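Local coordinates for CheC domain protein (Shewanella loihica PV-4, PDB 3IIC) that belongs to the CheC-like superfamily of chemotaxis proteins and, like CheX, probably dephosphorylates the phosphorylated response regulator CheY, at residues F6-P9 against F10-S13; F62-T65 against L66-I70; V90-L93 against T94-T98. All coordinates share one frame; numbering follows the deposited sequence.

Contact 1 of 3, residues F6-P9 against F10-S13; sequences FINP and FLDS
Phe6 and Phe10 lie one turn apart along a proline-kinked alpha-helix, and their rings meet obliquely, the planes turned 56° against each other. The closest atoms are Phe6 CE1 and Phe10 CE2, 3.6 Å apart. Phe6 brings its ring there by setting CG anti to the backbone N (chi1 -169°), whereas Phe10 turns CG to the side of its own N. That choice also lays the edge of the Phe10 ring against the backbone of the preceding turn: CD2 of Phe10 is 3.3 Å from the carbonyl O of Phe6. On another flank Ile7 and Leu11 run side by side, pointing the same way, with Ile7 CG2 3.9 Å from Leu11 CG.

The second shell is the backbone itself. Pro9 has no N-H to give to the turn before, and the helix is kinked there; Phe10 N makes a weak bond to Ile7 O, and so does Leu11 N. Further out, the kinked helix packs beside helix 84-107, where Leu105 meets Phe6, Pro9 and Phe10, and on the sheet, where Ile151 receives Phe10 and Leu11. Regular bonding resumes at Asp12 N, 2.9 Å from Asn8 O. One residue on, Pro9 O is gripped twice from opposite faces of its carbonyl plane, by Ser13 N at 3.1 Å and by Ser13 OG at 2.8 Å.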
ATOM      1  N   PHE A   6      12.091 -15.344  10.375  1.00 45.88           N
ATOM      2  CA  PHE A   6      10.955 -14.483  10.146  1.00 45.70           C
ATOM      3  C   PHE A   6      10.730 -14.262   8.644  1.00 45.00           C
ATOM      4  O   PHE A   6       9.592 -14.359   8.169  1.00 45.45           O
ATOM      5  CB  PHE A   6      11.141 -13.142  10.854  1.00 45.63           C
ATOM      6  CG  PHE A   6       9.906 -12.323  10.862  1.00 46.87           C
ATOM      7  CD1 PHE A   6       9.689 -11.328   9.896  1.00 46.36           C
ATOM      8  CD2 PHE A   6       8.900 -12.606  11.784  1.00 48.11           C
ATOM      9  CE1 PHE A   6       8.499 -10.586   9.888  1.00 46.42           C
ATOM     10  CE2 PHE A   6       7.702 -11.876  11.792  1.00 47.46           C
ATOM     11  CZ  PHE A   6       7.501 -10.862  10.833  1.00 47.00           C
ATOM     12  N   ILE A   7      11.804 -13.947   7.915  1.00 44.11           N
ATOM     13  CA  ILE A   7      11.738 -13.676   6.469  1.00 43.58           C
ATOM     14  C   ILE A   7      11.378 -14.902   5.624  1.00 42.79           C
ATOM     15  O   ILE A   7      10.505 -14.805   4.776  1.00 42.04           O
ATOM     16  CB  ILE A   7      13.070 -13.081   5.921  1.00 43.89           C
ATOM     17  CG1 ILE A   7      13.338 -11.697   6.535  1.00 44.81           C
ATOM     18  CG2 ILE A   7      13.046 -12.968   4.383  1.00 42.08           C
ATOM     19  CD1 ILE A   7      14.641 -11.072   6.081  1.00 45.58           C
ATOM     20  N   ASN A   8      12.054 -16.029   5.851  1.00 41.83           N
ATOM     21  CA  ASN A   8      11.833 -17.256   5.042  1.00 41.41           C
ATOM     22  C   ASN A   8      10.381 -17.713   4.780  1.00 40.58           C
ATOM     23  O   ASN A   8      10.089 -18.064   3.652  1.00 39.91           O
ATOM     24  CB  ASN A   8      12.712 -18.444   5.516  1.00 41.03           C
ATOM     25  CG  ASN A   8      14.188 -18.315   5.087  1.00 41.24           C
ATOM     26  OD1 ASN A   8      14.571 -17.424   4.343  1.00 41.26           O
ATOM     27  ND2 ASN A   8      15.007 -19.233   5.560  1.00 42.21           N
ATOM     28  N   PRO A   9       9.498 -17.731   5.811  1.00 40.11           N
ATOM     29  CA  PRO A   9       8.076 -18.070   5.622  1.00 39.66           C
ATOM     30  C   PRO A   9       7.363 -17.224   4.541  1.00 38.94           C
ATOM     31  O   PRO A   9       6.567 -17.767   3.800  1.00 38.27           O
ATOM     32  CB  PRO A   9       7.477 -17.831   7.004  1.00 39.64           C
ATOM     33  CG  PRO A   9       8.604 -18.230   7.925  1.00 40.53           C
ATOM     34  CD  PRO A   9       9.863 -17.771   7.245  1.00 40.28           C
ATOM     35  N   PHE A  10       7.684 -15.935   4.448  1.00 38.28           N
ATOM     36  CA  PHE A  10       7.129 -15.064   3.397  1.00 38.43           C
ATOM     37  C   PHE A  10       7.640 -15.467   2.011  1.00 38.00           C
ATOM     38  O   PHE A  10       6.870 -15.522   1.071  1.00 37.19           O
ATOM     39  CB  PHE A  10       7.441 -13.585   3.657  1.00 38.05           C
ATOM     40  CG  PHE A  10       6.762 -13.025   4.872  1.00 38.65           C
ATOM     41  CD1 PHE A  10       5.417 -12.631   4.827  1.00 38.28           C
ATOM     42  CD2 PHE A  10       7.458 -12.894   6.077  1.00 38.05           C
ATOM     43  CE1 PHE A  10       4.784 -12.120   5.958  1.00 38.90           C
ATOM     44  CE2 PHE A  10       6.842 -12.368   7.204  1.00 38.28           C
ATOM     45  CZ  PHE A  10       5.501 -11.987   7.164  1.00 38.51           C
ATOM     46  N   LEU A  11       8.931 -15.780   1.911  1.00 38.47           N
ATOM     47  CA  LEU A  11       9.556 -16.190   0.627  1.00 38.37           C
ATOM     48  C   LEU A  11       9.012 -17.549   0.128  1.00 38.29           C
ATOM     49  O   LEU A  11       8.645 -17.691  -1.044  1.00 37.29           O
ATOM     50  CB  LEU A  11      11.094 -16.216   0.751  1.00 38.25           C
ATOM     51  CG  LEU A  11      11.795 -14.906   1.186  1.00 38.25           C
ATOM     52  CD1 LEU A  11      13.313 -15.064   1.046  1.00 36.74           C
ATOM     53  CD2 LEU A  11      11.303 -13.634   0.416  1.00 36.14           C
ATOM     54  N   ASP A  12       8.953 -18.520   1.041  1.00 37.91           N
ATOM     55  CA  ASP A  12       8.402 -19.843   0.758  1.00 38.02           C
ATOM     56  C   ASP A  12       6.911 -19.794   0.304  1.00 38.03           C
ATOM     57  O   ASP A  12       6.527 -20.554  -0.563  1.00 37.37           O
ATOM     58  CB  ASP A  12       8.470 -20.740   1.995  1.00 38.06           C
ATOM     59  CG  ASP A  12       9.902 -21.104   2.437  1.00 37.85           C
ATOM     60  OD1 ASP A  12      10.889 -21.014   1.666  1.00 34.48           O
ATOM     61  OD2 ASP A  12      10.007 -21.521   3.611  1.00 41.22           O
ATOM     62  N   SER A  13       6.100 -18.935   0.929  1.00 38.19           N
ATOM     63  CA  SER A  13       4.668 -18.803   0.611  1.00 39.02           C
ATOM     64  C   SER A  13       4.472 -18.254  -0.777  1.00 39.27           C
ATOM     65  O   SER A  13       3.553 -18.690  -1.455  1.00 39.70           O
ATOM     66  CB  SER A  13       3.909 -17.891   1.582  1.00 38.84           C
ATOM     67  OG  SER A  13       4.016 -18.358   2.891  1.00 41.12           O
TER

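Contact 2 of 3, residues F62-T65 against L66-I70; sequences FEET and LILEI
The ring of Phe62 carries the methyl CD1 of Ile67 over one face, in a CH-pi contact 4.0 Å from the ring centroid and only 4° off the normal. At the ring edge, close to its plane, comes Leu66 CD2, 3.8 Å from Phe62 CD2, and Ile70 CD1 approaches Phe62 CE2 obliquely at 3.7 Å. Setting CG1 anti to the backbone N (chi1 -163°) sends the Ile67 branch over the ring, while the other branch, CG2, is left 3.4 Å from Glu64 O. Three residues of the first helical turns thus gather round a phenylalanine that ends strand 54-62, a strand-to-helix junction in the CheX-like fold, and Leu93 and Ala147 add to its surroundings. With an alanine here, the Ile67 methyl would probably lose the face it rests on, and the Leu66 and Ile70 methyls the ring carbons they touch, leaving a gap under the first helical turns.

Glu63 holds the N-cap position of helix 64-75. Within this turn its carbonyl O takes weak bonds from Leu66 N and Ile67 N, and the first firm bond of the helix across this turn is Leu68 N to Glu64 O, 3.0 Å. On the outer side the extended chain of Glu64 lays its CG 3.5 Å from Leu68 CD1. Outside partners hold the helix start: Asp42 OD2 accepts from the backbone Glu64 N, Glu63 OE1 accepts from Thr146 N, and Thr65 OG1 bonds to Tyr144 O. The junction therefore divides its work, apolar contacts filling the inner side while polar bonds tie the helix start to residues just ahead of strands 43-51 and 147-154.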
ATOM      1  N   PHE A  62       4.913  -7.030  -9.615  1.00 37.02           N
ATOM      2  CA  PHE A  62       5.123  -7.775 -10.874  1.00 36.15           C
ATOM      3  C   PHE A  62       5.344  -6.864 -12.058  1.00 36.13           C
ATOM      4  O   PHE A  62       4.719  -5.812 -12.158  1.00 36.01           O
ATOM      5  CB  PHE A  62       3.889  -8.604 -11.219  1.00 36.78           C
ATOM      6  CG  PHE A  62       3.581  -9.672 -10.234  1.00 36.15           C
ATOM      7  CD1 PHE A  62       2.789  -9.394  -9.114  1.00 38.79           C
ATOM      8  CD2 PHE A  62       4.096 -10.949 -10.396  1.00 37.79           C
ATOM      9  CE1 PHE A  62       2.492 -10.403  -8.181  1.00 39.98           C
ATOM     10  CE2 PHE A  62       3.816 -11.964  -9.462  1.00 38.65           C
ATOM     11  CZ  PHE A  62       3.022 -11.694  -8.363  1.00 39.01           C
ATOM     12  N   GLU A  63       6.231  -7.294 -12.968  1.00 36.26           N
ATOM     13  CA  GLU A  63       6.364  -6.668 -14.309  1.00 35.84           C
ATOM     14  C   GLU A  63       5.114  -7.133 -15.068  1.00 35.28           C
ATOM     15  O   GLU A  63       4.597  -8.219 -14.789  1.00 34.79           O
ATOM     16  CB  GLU A  63       7.659  -7.101 -15.028  1.00 35.34           C
ATOM     17  CG  GLU A  63       8.911  -6.535 -14.341  1.00 35.25           C
ATOM     18  CD  GLU A  63      10.228  -6.929 -15.007  1.00 35.44           C
ATOM     19  OE1 GLU A  63      10.334  -8.006 -15.639  1.00 34.61           O
ATOM     20  OE2 GLU A  63      11.183  -6.157 -14.855  1.00 36.67           O
ATOM     21  N   GLU A  64       4.593  -6.298 -15.967  1.00 35.21           N
ATOM     22  CA  GLU A  64       3.378  -6.639 -16.704  1.00 35.29           C
ATOM     23  C   GLU A  64       3.444  -8.006 -17.414  1.00 34.97           C
ATOM     24  O   GLU A  64       2.522  -8.799 -17.282  1.00 35.94           O
ATOM     25  CB  GLU A  64       3.003  -5.524 -17.717  1.00 35.83           C
ATOM     26  CG  GLU A  64       1.758  -5.885 -18.558  1.00 36.22           C
ATOM     27  CD  GLU A  64       1.227  -4.753 -19.409  1.00 38.27           C
ATOM     28  OE1 GLU A  64       0.993  -4.996 -20.598  1.00 42.56           O
ATOM     29  OE2 GLU A  64       1.021  -3.640 -18.909  1.00 41.26           O
ATOM     30  N   THR A  65       4.521  -8.286 -18.148  1.00 34.88           N
ATOM     31  CA  THR A  65       4.643  -9.550 -18.909  1.00 34.43           C
ATOM     32  C   THR A  65       4.533 -10.793 -18.015  1.00 34.22           C
ATOM     33  O   THR A  65       3.949 -11.786 -18.419  1.00 34.52           O
ATOM     34  CB  THR A  65       5.947  -9.632 -19.745  1.00 34.15           C
ATOM     35  OG1 THR A  65       7.054  -9.395 -18.876  1.00 36.13           O
ATOM     36  CG2 THR A  65       5.969  -8.607 -20.891  1.00 32.22           C
ATOM     37  N   LEU A  66       5.059 -10.711 -16.793  1.00 34.60           N
ATOM     38  CA  LEU A  66       5.014 -11.823 -15.847  1.00 34.29           C
ATOM     39  C   LEU A  66       3.601 -12.092 -15.333  1.00 34.10           C
ATOM     40  O   LEU A  66       3.168 -13.234 -15.350  1.00 33.84           O
ATOM     41  CB  LEU A  66       5.979 -11.593 -14.663  1.00 34.17           C
ATOM     42  CG  LEU A  66       5.941 -12.656 -13.541  1.00 34.48           C
ATOM     43  CD1 LEU A  66       6.087 -14.108 -14.079  1.00 32.96           C
ATOM     44  CD2 LEU A  66       6.956 -12.338 -12.435  1.00 33.74           C
ATOM     45  N   ILE A  67       2.904 -11.056 -14.863  1.00 34.39           N
ATOM     46  CA  ILE A  67       1.555 -11.226 -14.315  1.00 34.35           C
ATOM     47  C   ILE A  67       0.554 -11.625 -15.382  1.00 34.81           C
ATOM     48  O   ILE A  67      -0.346 -12.410 -15.088  1.00 35.16           O
ATOM     49  CB  ILE A  67       1.057  -9.989 -13.489  1.00 35.06           C
ATOM     50  CG1 ILE A  67      -0.144 -10.368 -12.620  1.00 34.52           C
ATOM     51  CG2 ILE A  67       0.795  -8.752 -14.398  1.00 34.33           C
ATOM     52  CD1 ILE A  67       0.143 -11.494 -11.594  1.00 33.64           C
ATOM     53  N   LEU A  68       0.713 -11.109 -16.609  1.00 34.86           N
ATOM     54  CA  LEU A  68      -0.154 -11.523 -17.732  1.00 35.06           C
ATOM     55  C   LEU A  68       0.110 -12.992 -18.146  1.00 35.11           C
ATOM     56  O   LEU A  68      -0.813 -13.668 -18.551  1.00 34.85           O
ATOM     57  CB  LEU A  68      -0.099 -10.519 -18.921  1.00 34.70           C
ATOM     58  CG  LEU A  68      -0.523  -9.059 -18.597  1.00 33.39           C
ATOM     59  CD1 LEU A  68      -0.589  -8.148 -19.865  1.00 31.17           C
ATOM     60  CD2 LEU A  68      -1.866  -9.029 -17.873  1.00 32.64           C
ATOM     61  N   GLU A  69       1.348 -13.482 -18.031  1.00 35.77           N
ATOM     62  CA  GLU A  69       1.638 -14.905 -18.295  1.00 36.09           C
ATOM     63  C   GLU A  69       1.041 -15.805 -17.197  1.00 36.40           C
ATOM     64  O   GLU A  69       0.513 -16.898 -17.500  1.00 35.83           O
ATOM     65  CB  GLU A  69       3.138 -15.176 -18.423  1.00 35.93           C
ATOM     66  CG  GLU A  69       3.461 -16.665 -18.763  1.00 37.98           C
ATOM     67  CD  GLU A  69       2.879 -17.157 -20.089  1.00 37.90           C
ATOM     68  OE1 GLU A  69       2.550 -16.323 -20.958  1.00 38.96           O
ATOM     69  OE2 GLU A  69       2.755 -18.391 -20.252  1.00 39.89           O
ATOM     70  N   ILE A  70       1.153 -15.367 -15.934  1.00 36.80           N
ATOM     71  CA  ILE A  70       0.522 -16.064 -14.817  1.00 36.73           C
ATOM     72  C   ILE A  70      -0.979 -16.241 -15.156  1.00 36.41           C
ATOM     73  O   ILE A  70      -1.486 -17.359 -15.103  1.00 35.71           O
ATOM     74  CB  ILE A  70       0.734 -15.354 -13.429  1.00 36.88           C
ATOM     75  CG1 ILE A  70       2.188 -15.499 -12.960  1.00 38.08           C
ATOM     76  CG2 ILE A  70      -0.179 -16.003 -12.370  1.00 36.43           C
ATOM     77  CD1 ILE A  70       2.595 -14.663 -11.703  1.00 35.45           C
TER

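Contact 3 of 3, residues V90-L93 against T94-T98; sequences VGEL and TNMVT
A first torsion of -56° places OG1 of Thr94 beside its own backbone N and directs the hydroxyl back up the helix to the carbonyl of Val90, 2.8 Å from its O. Thr94 N reaches the same oxygen at 2.9 Å, and the two donors come from opposite faces of the carbonyl plane, the hydroxyl 36° out of it. Thr98 repeats the pattern one turn later: its OG1, 2.7 Å from Thr94 O, joins Thr98 N on that acceptor. In Val97 the branch anti to the carbonyl carbon, CG2, packs 3.2 Å from Leu93 O, the acceptor of the hydrogen bond from Val97 N.

Otherwise this is regular alpha-helix, the middle of helix 84-107. On its inner side Leu93 packs on Leu18 and Ile60, and Val97 on Leu14 and Ile60. Met96, present as selenomethionine, folds CG back to 3.2 Å from Glu92 O. Glu92 and Asn95 show the Glu-x-x-Asn spacing of the CheC and CheX signature, and Pro117, which touches Asn95, falls where the signature expects a proline; this is consistent with a phosphatase site on the helix. Asn95 rests its amide near the backbone, ND2 being 3.7 Å from Gly91 O. Both buried threonines thus bond their hydroxyls to the helix backbone, which is consistent with Thr98 sitting against Ile47, Met49 and Leu58 of the sheet.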
ATOM      1  N   VAL A  90      -3.849 -10.234  -8.074  1.00 39.53           N
ATOM      2  CA  VAL A  90      -2.727  -9.721  -7.311  1.00 38.86           C
ATOM      3  C   VAL A  90      -3.128  -9.563  -5.834  1.00 39.45           C
ATOM      4  O   VAL A  90      -2.347  -9.951  -4.973  1.00 38.93           O
ATOM      5  CB  VAL A  90      -2.132  -8.424  -7.969  1.00 39.33           C
ATOM      6  CG1 VAL A  90      -1.091  -7.752  -7.067  1.00 37.82           C
ATOM      7  CG2 VAL A  90      -1.525  -8.772  -9.357  1.00 36.61           C
ATOM      8  N   GLY A  91      -4.349  -9.059  -5.556  1.00 39.75           N
ATOM      9  CA  GLY A  91      -4.874  -8.920  -4.168  1.00 40.09           C
ATOM     10  C   GLY A  91      -5.006 -10.258  -3.476  1.00 40.34           C
ATOM     11  O   GLY A  91      -4.609 -10.419  -2.316  1.00 41.42           O
ATOM     12  N   GLU A  92      -5.567 -11.233  -4.194  1.00 41.33           N
ATOM     13  CA  GLU A  92      -5.687 -12.616  -3.703  1.00 41.66           C
ATOM     14  C   GLU A  92      -4.304 -13.241  -3.445  1.00 41.53           C
ATOM     15  O   GLU A  92      -4.077 -13.802  -2.395  1.00 41.36           O
ATOM     16  CB  GLU A  92      -6.458 -13.463  -4.705  1.00 42.03           C
ATOM     17  CG  GLU A  92      -6.590 -14.945  -4.309  1.00 45.01           C
ATOM     18  CD  GLU A  92      -7.349 -15.753  -5.335  1.00 48.19           C
ATOM     19  OE1 GLU A  92      -8.108 -15.120  -6.117  1.00 53.33           O
ATOM     20  OE2 GLU A  92      -7.199 -17.004  -5.371  1.00 47.91           O
ATOM     21  N   LEU A  93      -3.395 -13.140  -4.408  1.00 41.66           N
ATOM     22  CA  LEU A  93      -2.022 -13.661  -4.244  1.00 41.77           C
ATOM     23  C   LEU A  93      -1.367 -13.041  -2.999  1.00 41.58           C
ATOM     24  O   LEU A  93      -0.792 -13.772  -2.161  1.00 41.73           O
ATOM     25  CB  LEU A  93      -1.202 -13.470  -5.536  1.00 42.07           C
ATOM     26  CG  LEU A  93       0.329 -13.673  -5.579  1.00 43.56           C
ATOM     27  CD1 LEU A  93       0.829 -14.191  -6.941  1.00 44.00           C
ATOM     28  CD2 LEU A  93       1.057 -12.389  -5.200  1.00 43.81           C
ATOM     29  N   THR A  94      -1.546 -11.728  -2.835  1.00 40.81           N
ATOM     30  CA  THR A  94      -1.033 -10.989  -1.666  1.00 40.68           C
ATOM     31  C   THR A  94      -1.568 -11.510  -0.320  1.00 40.38           C
ATOM     32  O   THR A  94      -0.785 -11.681   0.588  1.00 40.59           O
ATOM     33  CB  THR A  94      -1.256  -9.451  -1.799  1.00 40.78           C
ATOM     34  OG1 THR A  94      -0.645  -9.015  -3.025  1.00 37.94           O
ATOM     35  CG2 THR A  94      -0.628  -8.694  -0.614  1.00 40.06           C
ATOM     36  N   ASN A  95      -2.870 -11.751  -0.218  1.00 40.53           N
ATOM     37  CA  ASN A  95      -3.498 -12.298   0.988  1.00 40.91           C
ATOM     38  C   ASN A  95      -3.045 -13.709   1.277  1.00 40.77           C
ATOM     39  O   ASN A  95      -2.879 -14.048   2.444  1.00 40.16           O
ATOM     40  CB  ASN A  95      -5.035 -12.367   0.911  1.00 40.96           C
ATOM     41  CG  ASN A  95      -5.714 -11.083   1.268  1.00 44.01           C
ATOM     42  OD1 ASN A  95      -5.280 -10.348   2.141  1.00 47.10           O
ATOM     43  ND2 ASN A  95      -6.852 -10.827   0.624  1.00 45.69           N
HETATM   44  N   MSE A  96      -2.914 -14.520   0.217  1.00 40.52           N
HETATM   45  CA  MSE A  96      -2.520 -15.924   0.345  1.00 40.02           C
HETATM   46  C   MSE A  96      -1.072 -16.080   0.787  1.00 39.55           C
HETATM   47  O   MSE A  96      -0.798 -16.905   1.665  1.00 39.03           O
HETATM   48  CB  MSE A  96      -2.799 -16.699  -0.945  1.00 40.14           C
HETATM   49  CG  MSE A  96      -4.274 -16.806  -1.301  1.00 42.03           C
HETATM   50 SE   MSE A  96      -5.452 -17.493   0.107  0.75 47.70          SE
HETATM   51  CE  MSE A  96      -5.961 -15.914   1.087  1.00 42.62           C
ATOM     52  N   VAL A  97      -0.177 -15.265   0.225  1.00 39.33           N
ATOM     53  CA  VAL A  97       1.236 -15.240   0.619  1.00 39.51           C
ATOM     54  C   VAL A  97       1.362 -14.832   2.101  1.00 39.90           C
ATOM     55  O   VAL A  97       1.991 -15.549   2.899  1.00 40.09           O
ATOM     56  CB  VAL A  97       2.109 -14.313  -0.305  1.00 39.34           C
ATOM     57  CG1 VAL A  97       3.496 -14.111   0.265  1.00 38.70           C
ATOM     58  CG2 VAL A  97       2.184 -14.865  -1.751  1.00 38.42           C
ATOM     59  N   THR A  98       0.735 -13.713   2.470  1.00 40.10           N
ATOM     60  CA  THR A  98       0.765 -13.193   3.854  1.00 40.06           C
ATOM     61  C   THR A  98       0.123 -14.173   4.886  1.00 40.33           C
ATOM     62  O   THR A  98       0.725 -14.457   5.933  1.00 40.49           O
ATOM     63  CB  THR A  98       0.103 -11.784   3.954  1.00 39.75           C
ATOM     64  OG1 THR A  98       0.533 -10.996   2.846  1.00 41.36           O
ATOM     65  CG2 THR A  98       0.505 -11.089   5.235  1.00 36.48           C
TER

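Overall arrangement
All three contacts are local and largely buried, but contacts 1 and 3 join successive turns within one helix, whereas contact 2 joins the end of a strand to the first turns of the helix that follows. Contact 3, nearest the chain centre, touches both others: Val97 packs on the backbone of contact 1, and Leu93 and Val90 meet Phe62 and Ile67 of contact 2. Contacts 1 and 2, on opposite sides of that centre, do not touch. Both rest on phenylalanine rings, met obliquely by another ring in the first and roofed by a methyl in the second. Contact 3 relies instead on hydroxyl-to-carbonyl bonds, a device contact 1 shares at its serine. Surface character enters at Asp12, Thr65, Glu92 and Met96.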